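Local coordinates for phosphatidylserine synthase (Haemophilus influenzae, PDB 3HSI), which belongs to the phospholipase D superfamily of enzymes and carries two sequence regions of that family in one chain, at residues L274-P279 with V301-G306; T278-F283 with Y329-N334; V352-R357 with Q417-L422; H364-W369 with G379-P384. One frame throughout, in Å; residues are numbered along the deposited sequence.

Interaction 1: residues L274-P279 with V301-G306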
# COMPACT_ATOMS: atom_id res chain seq x y z
N LEU C 274 24.63 19.19 0.23
CA LEU C 274 23.68 18.30 0.89
C LEU C 274 24.43 17.07 1.27
O LEU C 274 25.12 16.50 0.45
CB LEU C 274 22.58 17.90 -0.10
CG LEU C 274 21.56 16.86 0.36
CD1 LEU C 274 20.83 17.39 1.60
CD2 LEU C 274 20.54 16.56 -0.81
N VAL C 275 24.30 16.67 2.52
CA VAL C 275 24.84 15.38 2.94
C VAL C 275 23.68 14.50 3.35
O VAL C 275 22.78 14.95 4.04
CB VAL C 275 25.83 15.53 4.15
CG1 VAL C 275 26.42 14.17 4.54
CG2 VAL C 275 26.97 16.52 3.77
N ILE C 276 23.71 13.24 2.98
CA ILE C 276 22.64 12.31 3.30
C ILE C 276 23.25 11.02 3.79
O ILE C 276 24.24 10.53 3.23
CB ILE C 276 21.84 11.96 2.03
CG1 ILE C 276 21.20 13.21 1.41
CG2 ILE C 276 20.78 10.88 2.32
CD1 ILE C 276 20.68 12.95 -0.06
N CYS C 277 22.71 10.49 4.89
CA CYS C 277 22.98 9.12 5.33
C CYS C 277 21.71 8.34 5.16
O CYS C 277 20.64 8.80 5.54
CB CYS C 277 23.39 9.10 6.79
SG CYS C 277 25.15 9.41 7.02
N THR C 278 21.82 7.15 4.58
CA THR C 278 20.68 6.26 4.49
C THR C 278 21.27 4.85 4.59
O THR C 278 22.39 4.60 4.07
CB THR C 278 19.88 6.49 3.13
OG1 THR C 278 18.75 5.62 3.08
CG2 THR C 278 20.71 6.21 1.93
N PRO C 279 20.54 3.91 5.24
CA PRO C 279 21.01 2.52 5.32
C PRO C 279 21.13 1.84 3.95
O PRO C 279 22.20 1.30 3.62
CB PRO C 279 19.94 1.83 6.15
CG PRO C 279 19.16 2.95 6.78
CD PRO C 279 19.22 4.08 5.87
N VAL C 301 26.73 17.16 -3.38
CA VAL C 301 25.94 16.13 -2.73
C VAL C 301 26.86 15.02 -2.29
O VAL C 301 27.69 14.53 -3.07
CB VAL C 301 24.85 15.51 -3.69
CG1 VAL C 301 24.06 14.38 -2.95
CG2 VAL C 301 23.91 16.59 -4.25
N GLU C 302 26.71 14.63 -1.04
CA GLU C 302 27.45 13.52 -0.50
C GLU C 302 26.45 12.47 -0.00
O GLU C 302 25.57 12.77 0.77
CB GLU C 302 28.35 14.02 0.65
CG GLU C 302 29.13 12.91 1.32
CD GLU C 302 29.97 13.38 2.50
OE1 GLU C 302 29.98 14.61 2.80
OE2 GLU C 302 30.64 12.51 3.12
N ILE C 303 26.59 11.23 -0.43
CA ILE C 303 25.69 10.18 0.01
C ILE C 303 26.50 9.08 0.64
O ILE C 303 27.50 8.63 0.07
CB ILE C 303 24.85 9.63 -1.17
CG1 ILE C 303 24.08 10.78 -1.85
CG2 ILE C 303 23.91 8.50 -0.66
CD1 ILE C 303 23.36 10.42 -3.20
N ILE C 304 26.11 8.69 1.85
CA ILE C 304 26.84 7.67 2.57
C ILE C 304 25.89 6.51 2.82
O ILE C 304 24.88 6.67 3.47
CB ILE C 304 27.38 8.21 3.95
CG1 ILE C 304 27.99 9.61 3.76
CG2 ILE C 304 28.38 7.21 4.56
CD1 ILE C 304 28.69 10.27 5.07
N VAL C 305 26.22 5.34 2.29
CA VAL C 305 25.44 4.12 2.49
C VAL C 305 26.38 3.00 2.88
O VAL C 305 27.60 3.14 2.76
CB VAL C 305 24.68 3.69 1.19
CG1 VAL C 305 23.56 4.65 0.93
CG2 VAL C 305 25.64 3.65 0.00
N GLY C 306 25.81 1.90 3.35
CA GLY C 306 26.57 0.71 3.61
C GLY C 306 26.92 -0.01 2.31
O GLY C 306 26.13 -0.02 1.35

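Interaction 2: residues T278-F283 with Y329-N334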
# COMPACT_ATOMS: atom_id res chain seq x y z
N THR C 278 21.82 7.15 4.58
CA THR C 278 20.68 6.26 4.49
C THR C 278 21.27 4.85 4.59
O THR C 278 22.39 4.60 4.07
CB THR C 278 19.88 6.49 3.13
OG1 THR C 278 18.75 5.62 3.08
CG2 THR C 278 20.71 6.21 1.93
N PRO C 279 20.54 3.91 5.24
CA PRO C 279 21.01 2.52 5.32
C PRO C 279 21.13 1.84 3.95
O PRO C 279 22.20 1.30 3.62
CB PRO C 279 19.94 1.83 6.15
CG PRO C 279 19.16 2.95 6.78
CD PRO C 279 19.22 4.08 5.87
N TYR C 280 20.06 1.90 3.17
CA TYR C 280 19.98 1.29 1.82
C TYR C 280 19.85 2.41 0.82
O TYR C 280 19.14 3.37 1.07
CB TYR C 280 18.74 0.36 1.68
CG TYR C 280 18.34 -0.31 2.99
CD1 TYR C 280 19.10 -1.36 3.51
CD2 TYR C 280 17.27 0.17 3.76
CE1 TYR C 280 18.79 -1.96 4.74
CE2 TYR C 280 16.95 -0.42 5.00
CZ TYR C 280 17.71 -1.49 5.47
OH TYR C 280 17.42 -2.10 6.69
N PHE C 281 20.48 2.28 -0.34
CA PHE C 281 20.22 3.18 -1.42
C PHE C 281 18.86 2.91 -2.06
O PHE C 281 18.76 2.13 -3.01
CB PHE C 281 21.31 3.09 -2.48
CG PHE C 281 21.21 4.15 -3.50
CD1 PHE C 281 21.68 5.44 -3.22
CD2 PHE C 281 20.62 3.89 -4.73
CE1 PHE C 281 21.60 6.44 -4.16
CE2 PHE C 281 20.52 4.89 -5.68
CZ PHE C 281 21.01 6.17 -5.40
N ASN C 282 17.83 3.58 -1.56
CA ASN C 282 16.45 3.33 -2.08
C ASN C 282 15.56 4.55 -1.88
O ASN C 282 14.57 4.45 -1.16
CB ASN C 282 15.82 2.08 -1.42
CG ASN C 282 14.47 1.68 -2.05
OD1 ASN C 282 14.29 1.78 -3.26
ND2 ASN C 282 13.53 1.23 -1.22
N PHE C 283 15.91 5.68 -2.51
CA PHE C 283 15.18 6.94 -2.31
C PHE C 283 13.81 6.90 -2.98
O PHE C 283 13.65 6.28 -4.03
CB PHE C 283 15.96 8.17 -2.83
CG PHE C 283 17.21 8.44 -2.06
CD1 PHE C 283 17.16 8.81 -0.73
CD2 PHE C 283 18.45 8.36 -2.68
CE1 PHE C 283 18.35 9.04 0.01
CE2 PHE C 283 19.62 8.60 -1.96
CZ PHE C 283 19.57 8.93 -0.61
N TYR C 329 22.01 -6.71 -2.87
CA TYR C 329 22.47 -6.67 -4.26
C TYR C 329 21.57 -5.85 -5.14
O TYR C 329 22.05 -5.18 -6.08
CB TYR C 329 22.54 -8.08 -4.82
CG TYR C 329 23.62 -8.95 -4.22
CD1 TYR C 329 24.86 -9.06 -4.83
CD2 TYR C 329 23.39 -9.68 -3.04
CE1 TYR C 329 25.86 -9.90 -4.31
CE2 TYR C 329 24.40 -10.50 -2.50
CZ TYR C 329 25.62 -10.60 -3.16
OH TYR C 329 26.61 -11.38 -2.64
N LEU C 330 20.26 -5.97 -4.89
CA LEU C 330 19.30 -5.07 -5.50
C LEU C 330 19.66 -3.59 -5.23
O LEU C 330 19.70 -2.78 -6.17
CB LEU C 330 17.87 -5.40 -5.05
CG LEU C 330 16.75 -4.51 -5.63
CD1 LEU C 330 16.73 -4.50 -7.17
CD2 LEU C 330 15.39 -4.92 -5.09
N TYR C 331 19.95 -3.25 -3.97
CA TYR C 331 20.32 -1.87 -3.61
C TYR C 331 21.61 -1.45 -4.24
O TYR C 331 21.71 -0.33 -4.70
CB TYR C 331 20.37 -1.62 -2.09
CG TYR C 331 19.03 -1.89 -1.45
CD1 TYR C 331 17.86 -1.44 -2.04
CD2 TYR C 331 18.92 -2.63 -0.27
CE1 TYR C 331 16.62 -1.70 -1.48
CE2 TYR C 331 17.67 -2.90 0.30
CZ TYR C 331 16.53 -2.42 -0.31
OH TYR C 331 15.29 -2.66 0.23
N GLU C 332 22.60 -2.33 -4.23
CA GLU C 332 23.89 -1.98 -4.81
C GLU C 332 23.71 -1.70 -6.30
O GLU C 332 24.23 -0.72 -6.82
CB GLU C 332 24.90 -3.08 -4.61
CG GLU C 332 26.35 -2.63 -4.81
CD GLU C 332 27.36 -3.80 -4.80
OE1 GLU C 332 28.35 -3.72 -4.03
OE2 GLU C 332 27.18 -4.80 -5.55
N SER C 333 22.96 -2.55 -7.00
CA SER C 333 22.89 -2.33 -8.44
C SER C 333 22.11 -1.05 -8.79
O SER C 333 22.40 -0.41 -9.79
CB SER C 333 22.42 -3.57 -9.21
OG SER C 333 21.28 -4.10 -8.64
N ASN C 334 21.16 -0.67 -7.92
CA ASN C 334 20.51 0.61 -8.06
C ASN C 334 21.47 1.80 -7.82
O ASN C 334 21.46 2.78 -8.57
CB ASN C 334 19.21 0.67 -7.21
CG ASN C 334 18.00 0.02 -7.96
OD1 ASN C 334 17.65 0.47 -9.04
ND2 ASN C 334 17.41 -1.02 -7.39

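Interaction 3: residues V352-R357 with Q417-L422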
# COMPACT_ATOMS: atom_id res chain seq x y z
N VAL C 352 29.73 12.97 -4.18
CA VAL C 352 30.59 12.09 -3.41
C VAL C 352 29.73 10.92 -2.92
O VAL C 352 28.69 11.12 -2.29
CB VAL C 352 31.25 12.83 -2.22
CG1 VAL C 352 31.96 11.84 -1.26
CG2 VAL C 352 32.30 13.85 -2.76
N VAL C 353 30.14 9.71 -3.25
CA VAL C 353 29.40 8.55 -2.82
C VAL C 353 30.37 7.80 -1.94
O VAL C 353 31.47 7.49 -2.37
CB VAL C 353 28.93 7.68 -4.02
CG1 VAL C 353 28.38 6.31 -3.54
CG2 VAL C 353 27.86 8.42 -4.80
N ARG C 354 29.97 7.54 -0.70
CA ARG C 354 30.84 6.83 0.21
C ARG C 354 30.22 5.53 0.62
O ARG C 354 29.02 5.48 0.91
CB ARG C 354 31.05 7.65 1.48
CG ARG C 354 32.17 8.60 1.38
CD ARG C 354 32.02 9.51 2.54
NE ARG C 354 32.93 10.62 2.44
CZ ARG C 354 34.21 10.58 2.78
NH1 ARG C 354 34.78 9.46 3.22
NH2 ARG C 354 34.92 11.69 2.66
N LEU C 355 31.03 4.48 0.65
CA LEU C 355 30.55 3.18 1.09
C LEU C 355 31.18 2.82 2.43
O LEU C 355 32.42 2.80 2.57
CB LEU C 355 30.91 2.11 0.06
CG LEU C 355 30.20 2.14 -1.31
CD1 LEU C 355 30.73 0.99 -2.12
CD2 LEU C 355 28.71 2.01 -1.17
N TRP C 356 30.31 2.50 3.40
CA TRP C 356 30.74 2.14 4.74
C TRP C 356 30.90 0.64 4.83
O TRP C 356 30.05 -0.12 4.34
CB TRP C 356 29.72 2.63 5.79
CG TRP C 356 30.15 2.48 7.25
CD1 TRP C 356 30.72 3.46 8.04
CD2 TRP C 356 29.97 1.33 8.10
NE1 TRP C 356 30.92 2.97 9.33
CE2 TRP C 356 30.49 1.66 9.39
CE3 TRP C 356 29.49 0.02 7.89
CZ2 TRP C 356 30.50 0.76 10.47
CZ3 TRP C 356 29.49 -0.89 8.94
CH2 TRP C 356 29.99 -0.50 10.25
N ARG C 357 31.98 0.22 5.48
CA ARG C 357 32.25 -1.18 5.69
C ARG C 357 33.24 -1.36 6.85
O ARG C 357 34.23 -0.68 6.91
CB ARG C 357 32.85 -1.78 4.43
CG ARG C 357 33.01 -3.29 4.51
CD ARG C 357 33.56 -3.87 3.24
NE ARG C 357 33.58 -5.31 3.42
CZ ARG C 357 33.77 -6.22 2.47
NH1 ARG C 357 33.97 -5.87 1.21
NH2 ARG C 357 33.75 -7.51 2.83
N GLN C 417 34.92 7.38 8.93
CA GLN C 417 36.13 6.59 9.23
C GLN C 417 36.17 5.26 8.50
O GLN C 417 37.21 4.90 7.96
CB GLN C 417 36.35 6.34 10.73
CG GLN C 417 36.76 7.56 11.55
CD GLN C 417 38.12 8.11 11.12
OE1 GLN C 417 38.97 7.38 10.61
NE2 GLN C 417 38.31 9.41 11.29
N HIS C 418 35.07 4.51 8.53
CA HIS C 418 35.03 3.20 7.88
C HIS C 418 34.46 3.25 6.48
O HIS C 418 33.94 2.24 6.01
CB HIS C 418 34.26 2.20 8.74
CG HIS C 418 34.90 1.91 10.05
ND1 HIS C 418 36.14 1.33 10.16
CD2 HIS C 418 34.48 2.13 11.32
CE1 HIS C 418 36.46 1.18 11.43
NE2 HIS C 418 35.46 1.65 12.16
N THR C 419 34.57 4.42 5.82
CA THR C 419 34.07 4.59 4.44
C THR C 419 35.17 4.73 3.41
O THR C 419 36.28 5.12 3.72
CB THR C 419 33.22 5.87 4.26
OG1 THR C 419 34.07 7.02 4.42
CG2 THR C 419 32.02 5.90 5.22
N LYS C 420 34.83 4.44 2.16
CA LYS C 420 35.71 4.79 1.06
C LYS C 420 34.90 5.55 0.04
O LYS C 420 33.72 5.25 -0.19
CB LYS C 420 36.29 3.52 0.42
CG LYS C 420 36.98 2.59 1.41
CD LYS C 420 37.61 1.42 0.67
CE LYS C 420 38.00 0.34 1.66
NZ LYS C 420 39.23 -0.33 1.20
N VAL C 421 35.55 6.50 -0.60
CA VAL C 421 34.94 7.29 -1.62
C VAL C 421 34.96 6.44 -2.90
O VAL C 421 36.01 5.96 -3.34
CB VAL C 421 35.69 8.66 -1.80
CG1 VAL C 421 35.25 9.40 -3.09
CG2 VAL C 421 35.47 9.54 -0.60
N LEU C 422 33.80 6.22 -3.47
CA LEU C 422 33.75 5.50 -4.74
C LEU C 422 34.30 6.41 -5.83
O LEU C 422 33.83 7.53 -6.00
CB LEU C 422 32.31 5.12 -5.02
CG LEU C 422 32.17 3.92 -5.96
CD1 LEU C 422 32.65 2.61 -5.26
CD2 LEU C 422 30.73 3.81 -6.44
O HOH W 1 32.15 9.50 -5.27
O HOH W 2 32.68 4.88 10.27

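Interaction 4: residues H364-W369 with G379-P384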
# COMPACT_ATOMS: atom_id res chain seq x y z
N HIS C 364 23.32 1.20 9.77
CA HIS C 364 21.95 1.66 9.83
C HIS C 364 21.83 3.18 10.10
O HIS C 364 20.97 3.58 10.86
CB HIS C 364 21.25 0.89 10.94
CG HIS C 364 19.76 0.99 10.89
ND1 HIS C 364 19.02 1.59 11.91
CD2 HIS C 364 18.86 0.56 9.97
CE1 HIS C 364 17.73 1.52 11.60
NE2 HIS C 364 17.61 0.91 10.43
N LEU C 365 22.70 4.00 9.51
CA LEU C 365 22.63 5.45 9.76
C LEU C 365 21.66 6.14 8.81
O LEU C 365 21.57 5.81 7.62
CB LEU C 365 24.00 6.13 9.59
CG LEU C 365 25.22 5.68 10.35
CD1 LEU C 365 26.42 6.40 9.74
CD2 LEU C 365 25.13 6.04 11.76
N LYS C 366 20.94 7.10 9.38
CA LYS C 366 20.02 7.99 8.65
C LYS C 366 20.39 9.41 9.09
O LYS C 366 20.75 9.63 10.25
CB LYS C 366 18.56 7.73 9.06
CG LYS C 366 18.10 6.27 9.13
CD LYS C 366 18.15 5.76 10.55
CE LYS C 366 17.66 4.33 10.63
NZ LYS C 366 16.18 4.09 10.28
N GLY C 367 20.32 10.36 8.16
CA GLY C 367 20.55 11.77 8.45
C GLY C 367 20.51 12.63 7.21
O GLY C 367 20.66 12.14 6.07
N VAL C 368 20.23 13.90 7.41
CA VAL C 368 20.24 14.90 6.32
C VAL C 368 20.90 16.12 6.90
O VAL C 368 20.57 16.54 8.00
CB VAL C 368 18.83 15.27 5.79
CG1 VAL C 368 18.94 16.41 4.78
CG2 VAL C 368 18.10 14.05 5.14
N TRP C 369 21.88 16.66 6.19
CA TRP C 369 22.50 17.90 6.56
C TRP C 369 22.43 18.85 5.36
O TRP C 369 22.84 18.50 4.25
CB TRP C 369 23.97 17.70 6.91
CG TRP C 369 24.32 16.87 8.09
CD1 TRP C 369 24.77 17.34 9.31
CD2 TRP C 369 24.38 15.43 8.17
NE1 TRP C 369 25.09 16.27 10.15
CE2 TRP C 369 24.87 15.09 9.47
CE3 TRP C 369 24.08 14.40 7.28
CZ2 TRP C 369 25.06 13.77 9.88
CZ3 TRP C 369 24.28 13.09 7.70
CH2 TRP C 369 24.76 12.78 8.98
N GLY C 379 14.48 9.10 12.33
CA GLY C 379 14.47 7.67 12.14
C GLY C 379 14.04 7.33 10.72
O GLY C 379 13.97 6.15 10.37
N ASN C 380 13.81 8.34 9.89
CA ASN C 380 13.31 8.14 8.51
C ASN C 380 14.41 7.53 7.60
O ASN C 380 15.48 8.10 7.43
CB ASN C 380 12.73 9.46 7.98
CG ASN C 380 12.01 9.32 6.65
OD1 ASN C 380 12.49 8.68 5.72
ND2 ASN C 380 10.86 9.96 6.56
N ASN C 381 14.12 6.36 7.03
CA ASN C 381 15.06 5.65 6.15
C ASN C 381 15.13 6.28 4.76
O ASN C 381 15.87 5.79 3.90
CB ASN C 381 14.66 4.17 5.99
CG ASN C 381 14.90 3.35 7.23
OD1 ASN C 381 15.89 3.53 7.92
ND2 ASN C 381 13.99 2.44 7.52
N LEU C 382 14.38 7.35 4.52
CA LEU C 382 14.45 7.97 3.19
C LEU C 382 14.15 6.97 2.07
O LEU C 382 14.87 6.89 1.05
CB LEU C 382 15.81 8.64 2.98
CG LEU C 382 16.06 9.78 3.99
CD1 LEU C 382 17.52 10.26 3.97
CD2 LEU C 382 15.09 10.92 3.70
N ASN C 383 13.08 6.20 2.27
CA ASN C 383 12.62 5.21 1.28
C ASN C 383 11.12 5.34 1.00
O ASN C 383 10.43 6.00 1.77
CB ASN C 383 13.02 3.79 1.72
CG ASN C 383 12.37 3.36 3.04
OD1 ASN C 383 11.62 4.10 3.70
ND2 ASN C 383 12.66 2.14 3.42
N PRO C 384 10.60 4.72 -0.08
CA PRO C 384 9.15 4.83 -0.31
C PRO C 384 8.22 4.36 0.84
O PRO C 384 7.14 4.93 0.97
CB PRO C 384 8.92 3.95 -1.54
CG PRO C 384 10.30 4.07 -2.27
CD PRO C 384 11.26 3.96 -1.15

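Interaction 1: residues L274-P279 with V301-G306
L274-C277 and V301-G306 run side by side as parallel strands, their axes 4.7 Å apart and their N-to-C directions 10° apart. The bonding pattern confirms the register: I276, paired with I303, bonds the two residues that flank its partner, its N to E302 O (2.9 Å) and its O to I304 N (3.0 Å). E302 N to L274 O (2.9 Å) extends this ladder at one end. T278 N to I304 O, at 3.3 Å, is the longest of the four. Beyond it T278 CG2 meets V305 CG1 at 3.4 Å, tighter than a usual carbon contact, the two side chains lying alongside each other and pointing the same way. V275, C277, E302 and I304 share one face. There the E302 chain is extended, which takes OE1 to 3.7 Å from V275 CG2, while the carboxylate makes salt bridges to R416 and R354. On the same face C277 SG lies 4.0 Å from I304 CB. L274, I276, V301 and I303 occupy the other face, where helix 285-296, the connection of this beta-alpha-beta unit, packs on L274, I276 and V301; strands 367-370 and 351-356 continue the sheet on its two flanks.

Interaction 2: residues T278-F283 with Y329-N334
The loop that leaves strand 273-277 for helix 285-296 sets Y280, F281 and N282 against Y331 and N334 of helix 327-341, joining the C-terminal end of a sheet strand to a surrounding helix of the PLD-like region. Y331 is the centre of the contact. Y280 CB sits over one face of its ring, 3.7 Å from the centroid and 17° off the normal, which meets the geometry of a CH-pi contact. The two tyrosine rings themselves meet only obliquely: their centroids are 5.3 Å apart and their planes differ by 34°. P279 CB lies over the centre of one face of the Y280 ring, 3.8 Å above its plane. At another part of the Y331 ring, N282 CB approaches CE1 to 3.9 Å, and F281 O comes within 3.8 Å of CD1.

One helical turn on, F281 meets the backbone of N334. The F281 ring leaves the backbone on the side of its carbonyl carbon (CG opposite the N, chi1 -171°), and CE2 comes to 3.7 Å from N334 O; the ring also meets that of F338. The polar ends are served by other partners. N282 ND2 bonds K455 O, whereas N334 OD1 accepts from R337 and from K455 NZ, so K455 bridges the two segments. The direct contact is mainly van der Waals packing, round Y331 and between F281 and the N334 backbone, while the amides at its border are tied in through the C-terminal helix 450-457.

Interaction 3: residues V352-R357 with Q417-L422
R354 meets two residues of 417-422 in two different ways. V421 CG2 lies over the centre of one guanidinium face, 3.8 Å from CZ, while T419 OG1 comes in at the edge, near the plane, and accepts a hydrogen bond from NH1 (2.8 Å, 141° at the hydrogen). T419 OG1 reaches that edge from between its own backbone N and carbonyl carbon (chi1 67°), and the hydroxyl also bonds R416 O. The guanidinium, whose NE has E302 as a further partner, is thus gripped at the edge by the T419 hydroxyl and covered on one face by a methyl.

W356 is flanked similarly. H418 CB sits over its five-membered ring, 3.8 Å from the centroid, and T419 CG2 meets the ring edge 3.9 Å from CD1. A water joins the pair, accepting from W356 NE1 (2.8 Å) and H418 N (3.0 Å). On the other side of the strands, L355 CD1 touches L422 CD1 at 4.0 Å.

Beneath these side chains L355 and K420 form a hydrogen-bonded antiparallel pair, with both N-to-O bonds 2.9 Å, between the non-hydrogen-bonded pairs R354-V421 and W356-T419. This is a short antiparallel edge strand, 419-421, added to strand 351-356, which itself runs parallel to 300-306: the border of a mixed sheet.

Interaction 4: residues H364-W369 with G379-P384
K366 reaches N381 and G379 through a twice-bent chain: CG stands anti to the carbonyl carbon (chi1 -46°), chi2 is an unusual 98°, and a last turn at chi4 (-65°) swings NZ toward the loop. NZ donates to G379 O at 3.0 Å, approaching from above the carbonyl plane and not along a lone pair. A second bond, to N381 OD1, is modelled very short at 2.4 Å, so its exact length is doubtful. Nearer the backbone, K366 CB packs 3.5 Å from N380 O. H364 approaches the same amide: its NE2 lies 4.0 Å from N381 OD1, with ring and amide planes steeply inclined, while its ND1 bonds D173. H364 and K366 are spaced as in the H-x-K signature of the phospholipase D superfamily, which is consistent with a place in or near its conserved site; G379-P384 is the first part of the loop between strands 374-378 and 391-398, and it lines the lysine's end. This loop takes its shape partly from an Asx turn, in which N380 OD1 accepts from L382 N (2.6 Å) in the carbonyl plane. L382, in a left-handed backbone conformation, then points back to strand 367-370, where its CD1 meets V368 CG2 at 4.0 Å. N381 O, meanwhile, is hydrogen-bonded to T278 OG1.

In the fold
From the N terminus, interaction 1 opens at strand 273-277 and closes at 300-306, completing a beta-alpha-beta unit. Interaction 2 starts from the same stretch, sharing T278 and P279, and closes further along the chain, on helix 327-341. Interaction 3 follows both, running from 351-356 to 419-421, and interaction 4 is nested within its loop. Interactions 1, 3 and 4 reach one mixed sheet: 300-306 neighbours 351-356, and 273-277 neighbours 367-370, so interaction 1 lies between the other two, whose centres are about 17 Å apart. Interaction 2 ties helix 327-341 to the loop that follows strand 273-277 and touches interaction 4 through N282 with N383 and P384.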